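PDB 3R2T: putative uncharacterized protein from Staphylococcus aureus, which is a superantigen-like protein (SSL8) of the staphylococcal/streptococcal toxin family, whose precise role is not established but which is probably secreted. Local coordinates for residues R56-Y67 / L199-G207. Sequence-based numbering, arbitrary orientation.
Sequences RLYDTNKLHQYY and LYEGSADKG
The phenol ring of Tyr-200 lies between Leu-63 of helix 57-68 and Leu-199, its own neighbour in the loop that leads into strand 207-213. Leu-63 CB stands over the middle of one face in a CH-pi contact, 3.8 Å from the ring centroid and 5° off the ring normal, while its CD1 reaches the CE1 side; Leu-199 CG covers the opposite face. At the root of the ring Thr-60 CG2 fits within 3.4 Å of Tyr-200 CB, and His-64 CB adds a second contact there. Tyr-67, one turn beyond Leu-63, brings CD2 to within 4.2 Å of Tyr-200 CE2.

Two polar links flank this apolar centre. His-64 NE2 donates to Glu-201 OE2 over 2.9 Å, with an N-H...O angle of 155°; the oxygen lies close to the imidazole plane and accepts through its anti lone pair. With CG opposite the backbone nitrogen (chi1 -175°), the imidazole swings toward Glu-201, whose CG packs 3.5 Å from His-64 CD2 and whose carboxylate is inclined to the ring. Thr-60 OG1, beside the backbone nitrogen whereas CG2 lies opposite it, gives a weak hydrogen bond of 3.2 Å to Asp-205 OD2. Arg-56 NH2 comes within 4.5 Å of Lys-206 NZ, a probably unfavourable meeting of positive charges.

Tyr-200 OH is hydrogen-bonded to Leu-223 O and Arg-190, and Tyr-67 OH to Asp-186 and Leu-227 N; Arg-190 and Asp-186 tie both tyrosines to helix 182-197. The N-terminal helix is thus docked onto the beta-grasp domain through an apolar centre, with His-64 and Glu-201 probably adding electrostatic attraction if the imidazole is protonated.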
# COMPACT_ATOMS: atom_id res chain seq x y z
N ARG A 56 -16.90 -12.96 -11.88
CA ARG A 56 -15.70 -12.93 -12.75
C ARG A 56 -15.69 -11.62 -13.55
O ARG A 56 -14.62 -11.13 -13.95
CB ARG A 56 -15.68 -14.12 -13.72
CG ARG A 56 -15.52 -15.51 -13.07
CD ARG A 56 -14.09 -15.79 -12.58
NE ARG A 56 -13.12 -15.83 -13.68
CZ ARG A 56 -11.83 -16.17 -13.55
NH1 ARG A 56 -11.34 -16.51 -12.37
NH2 ARG A 56 -11.04 -16.17 -14.62
N LEU A 57 -16.88 -11.06 -13.78
CA LEU A 57 -17.04 -9.82 -14.54
C LEU A 57 -16.53 -8.64 -13.70
O LEU A 57 -16.00 -7.66 -14.23
CB LEU A 57 -18.51 -9.63 -14.94
CG LEU A 57 -18.83 -8.57 -16.01
CD1 LEU A 57 -18.04 -8.85 -17.30
CD2 LEU A 57 -20.32 -8.54 -16.29
N TYR A 58 -16.70 -8.74 -12.38
CA TYR A 58 -16.23 -7.73 -11.44
C TYR A 58 -14.70 -7.58 -11.56
O TYR A 58 -14.17 -6.48 -11.42
CB TYR A 58 -16.62 -8.12 -10.01
CG TYR A 58 -16.13 -7.15 -8.96
CD1 TYR A 58 -16.93 -6.09 -8.54
CD2 TYR A 58 -14.88 -7.31 -8.37
CE1 TYR A 58 -16.48 -5.19 -7.57
CE2 TYR A 58 -14.42 -6.42 -7.40
CZ TYR A 58 -15.23 -5.36 -7.00
OH TYR A 58 -14.79 -4.48 -6.04
N ASP A 59 -14.01 -8.70 -11.79
CA ASP A 59 -12.54 -8.69 -11.94
C ASP A 59 -12.16 -7.92 -13.22
O ASP A 59 -11.22 -7.13 -13.22
CB ASP A 59 -11.98 -10.11 -11.97
CG ASP A 59 -12.27 -10.89 -10.67
OD1 ASP A 59 -12.05 -12.12 -10.64
OD2 ASP A 59 -12.72 -10.26 -9.68
N THR A 60 -12.91 -8.16 -14.30
CA THR A 60 -12.70 -7.49 -15.58
C THR A 60 -12.98 -5.98 -15.48
O THR A 60 -12.23 -5.18 -16.06
CB THR A 60 -13.57 -8.11 -16.70
OG1 THR A 60 -13.12 -9.45 -16.95
CG2 THR A 60 -13.46 -7.31 -17.98
N ASN A 61 -14.04 -5.59 -14.77
CA ASN A 61 -14.35 -4.16 -14.61
C ASN A 61 -13.19 -3.42 -13.94
O ASN A 61 -12.81 -2.33 -14.39
CB ASN A 61 -15.64 -3.92 -13.81
CG ASN A 61 -16.88 -4.39 -14.56
OD1 ASN A 61 -16.81 -4.72 -15.74
ND2 ASN A 61 -18.03 -4.42 -13.86
N LYS A 62 -12.64 -4.00 -12.87
CA LYS A 62 -11.47 -3.39 -12.22
C LYS A 62 -10.25 -3.31 -13.15
O LYS A 62 -9.52 -2.32 -13.11
CB LYS A 62 -11.10 -4.09 -10.89
CG LYS A 62 -11.95 -3.64 -9.73
CD LYS A 62 -11.44 -4.13 -8.38
CE LYS A 62 -12.19 -3.40 -7.25
NZ LYS A 62 -11.85 -3.88 -5.88
N LEU A 63 -10.02 -4.34 -13.98
CA LEU A 63 -8.88 -4.32 -14.92
C LEU A 63 -9.09 -3.25 -15.99
O LEU A 63 -8.15 -2.53 -16.36
CB LEU A 63 -8.69 -5.68 -15.59
CG LEU A 63 -8.27 -6.81 -14.64
CD1 LEU A 63 -8.43 -8.16 -15.33
CD2 LEU A 63 -6.83 -6.60 -14.14
N HIS A 64 -10.33 -3.16 -16.46
CA HIS A 64 -10.69 -2.17 -17.45
C HIS A 64 -10.46 -0.78 -16.86
O HIS A 64 -9.84 0.10 -17.48
CB HIS A 64 -12.17 -2.31 -17.86
CG HIS A 64 -12.56 -1.37 -18.97
ND1 HIS A 64 -12.94 -0.07 -18.74
CD2 HIS A 64 -12.59 -1.55 -20.31
CE1 HIS A 64 -13.19 0.52 -19.89
NE2 HIS A 64 -12.99 -0.35 -20.86
N GLN A 65 -10.96 -0.57 -15.65
CA GLN A 65 -10.84 0.71 -14.98
C GLN A 65 -9.38 1.14 -14.87
O GLN A 65 -9.02 2.25 -15.26
CB GLN A 65 -11.49 0.68 -13.59
CG GLN A 65 -11.16 1.91 -12.73
CD GLN A 65 -11.98 2.02 -11.45
OE1 GLN A 65 -13.11 1.52 -11.37
NE2 GLN A 65 -11.41 2.71 -10.46
N TYR A 66 -8.55 0.26 -14.35
CA TYR A 66 -7.11 0.55 -14.16
C TYR A 66 -6.33 0.81 -15.44
O TYR A 66 -5.61 1.80 -15.56
CB TYR A 66 -6.48 -0.63 -13.39
CG TYR A 66 -5.01 -0.54 -13.01
CD1 TYR A 66 -4.62 0.11 -11.83
CD2 TYR A 66 -4.04 -1.16 -13.77
CE1 TYR A 66 -3.31 0.16 -11.45
CE2 TYR A 66 -2.70 -1.13 -13.40
CZ TYR A 66 -2.35 -0.46 -12.23
OH TYR A 66 -1.04 -0.41 -11.86
N TYR A 67 -6.48 -0.09 -16.41
CA TYR A 67 -5.71 0.04 -17.66
C TYR A 67 -6.25 1.10 -18.63
O TYR A 67 -5.56 1.46 -19.59
CB TYR A 67 -5.50 -1.32 -18.35
CG TYR A 67 -4.49 -2.17 -17.64
CD1 TYR A 67 -3.12 -1.90 -17.75
CD2 TYR A 67 -4.86 -3.27 -16.86
CE1 TYR A 67 -2.17 -2.67 -17.09
CE2 TYR A 67 -3.91 -4.05 -16.20
CZ TYR A 67 -2.56 -3.75 -16.32
OH TYR A 67 -1.60 -4.53 -15.66
N LEU A 199 -10.55 -4.95 -25.20
CA LEU A 199 -10.10 -5.81 -24.14
C LEU A 199 -10.86 -5.41 -22.88
O LEU A 199 -11.05 -4.21 -22.62
CB LEU A 199 -8.59 -5.66 -23.90
CG LEU A 199 -8.02 -6.52 -22.76
CD1 LEU A 199 -8.18 -8.01 -23.07
CD2 LEU A 199 -6.55 -6.17 -22.47
N TYR A 200 -11.27 -6.41 -22.12
CA TYR A 200 -12.02 -6.24 -20.87
C TYR A 200 -13.39 -5.59 -21.08
O TYR A 200 -13.94 -5.01 -20.14
CB TYR A 200 -11.23 -5.45 -19.80
CG TYR A 200 -9.83 -5.95 -19.54
CD1 TYR A 200 -9.59 -7.27 -19.18
CD2 TYR A 200 -8.74 -5.08 -19.59
CE1 TYR A 200 -8.31 -7.73 -18.93
CE2 TYR A 200 -7.44 -5.53 -19.33
CZ TYR A 200 -7.24 -6.86 -18.99
OH TYR A 200 -5.96 -7.32 -18.73
N GLU A 201 -13.95 -5.67 -22.29
CA GLU A 201 -15.28 -5.10 -22.57
C GLU A 201 -16.22 -6.15 -23.13
O GLU A 201 -17.05 -5.84 -24.00
CB GLU A 201 -15.20 -3.91 -23.54
CG GLU A 201 -14.43 -2.70 -23.01
CD GLU A 201 -14.48 -1.50 -23.95
OE1 GLU A 201 -15.08 -1.62 -25.05
OE2 GLU A 201 -13.92 -0.44 -23.60
N GLY A 202 -16.10 -7.39 -22.64
CA GLY A 202 -16.95 -8.50 -23.09
C GLY A 202 -16.61 -9.07 -24.47
O GLY A 202 -17.41 -9.80 -25.05
N SER A 203 -15.43 -8.74 -25.00
CA SER A 203 -15.00 -9.24 -26.31
C SER A 203 -13.75 -10.11 -26.14
O SER A 203 -13.74 -11.29 -26.49
CB SER A 203 -14.73 -8.07 -27.27
OG SER A 203 -14.39 -8.55 -28.56
N ALA A 204 -12.70 -9.49 -25.61
CA ALA A 204 -11.46 -10.17 -25.32
C ALA A 204 -11.42 -10.11 -23.81
O ALA A 204 -11.74 -9.08 -23.23
CB ALA A 204 -10.27 -9.45 -25.92
N ASP A 205 -11.02 -11.21 -23.18
CA ASP A 205 -11.03 -11.29 -21.72
C ASP A 205 -9.75 -11.92 -21.15
O ASP A 205 -9.27 -11.55 -20.08
CB ASP A 205 -12.23 -12.15 -21.36
CG ASP A 205 -12.67 -11.99 -19.93
OD1 ASP A 205 -13.83 -12.37 -19.63
OD2 ASP A 205 -11.89 -11.46 -19.11
N LYS A 206 -9.23 -12.91 -21.86
CA LYS A 206 -8.07 -13.63 -21.44
C LYS A 206 -7.03 -13.51 -22.54
O LYS A 206 -7.32 -12.97 -23.61
CB LYS A 206 -8.44 -15.10 -21.23
CG LYS A 206 -9.55 -15.32 -20.20
CD LYS A 206 -9.91 -16.78 -19.99
CE LYS A 206 -10.95 -16.90 -18.87
NZ LYS A 206 -11.39 -18.30 -18.60
N GLY A 207 -5.83 -14.00 -22.29
CA GLY A 207 -4.76 -13.94 -23.26
C GLY A 207 -3.42 -13.64 -22.64
O GLY A 207 -3.22 -13.80 -21.43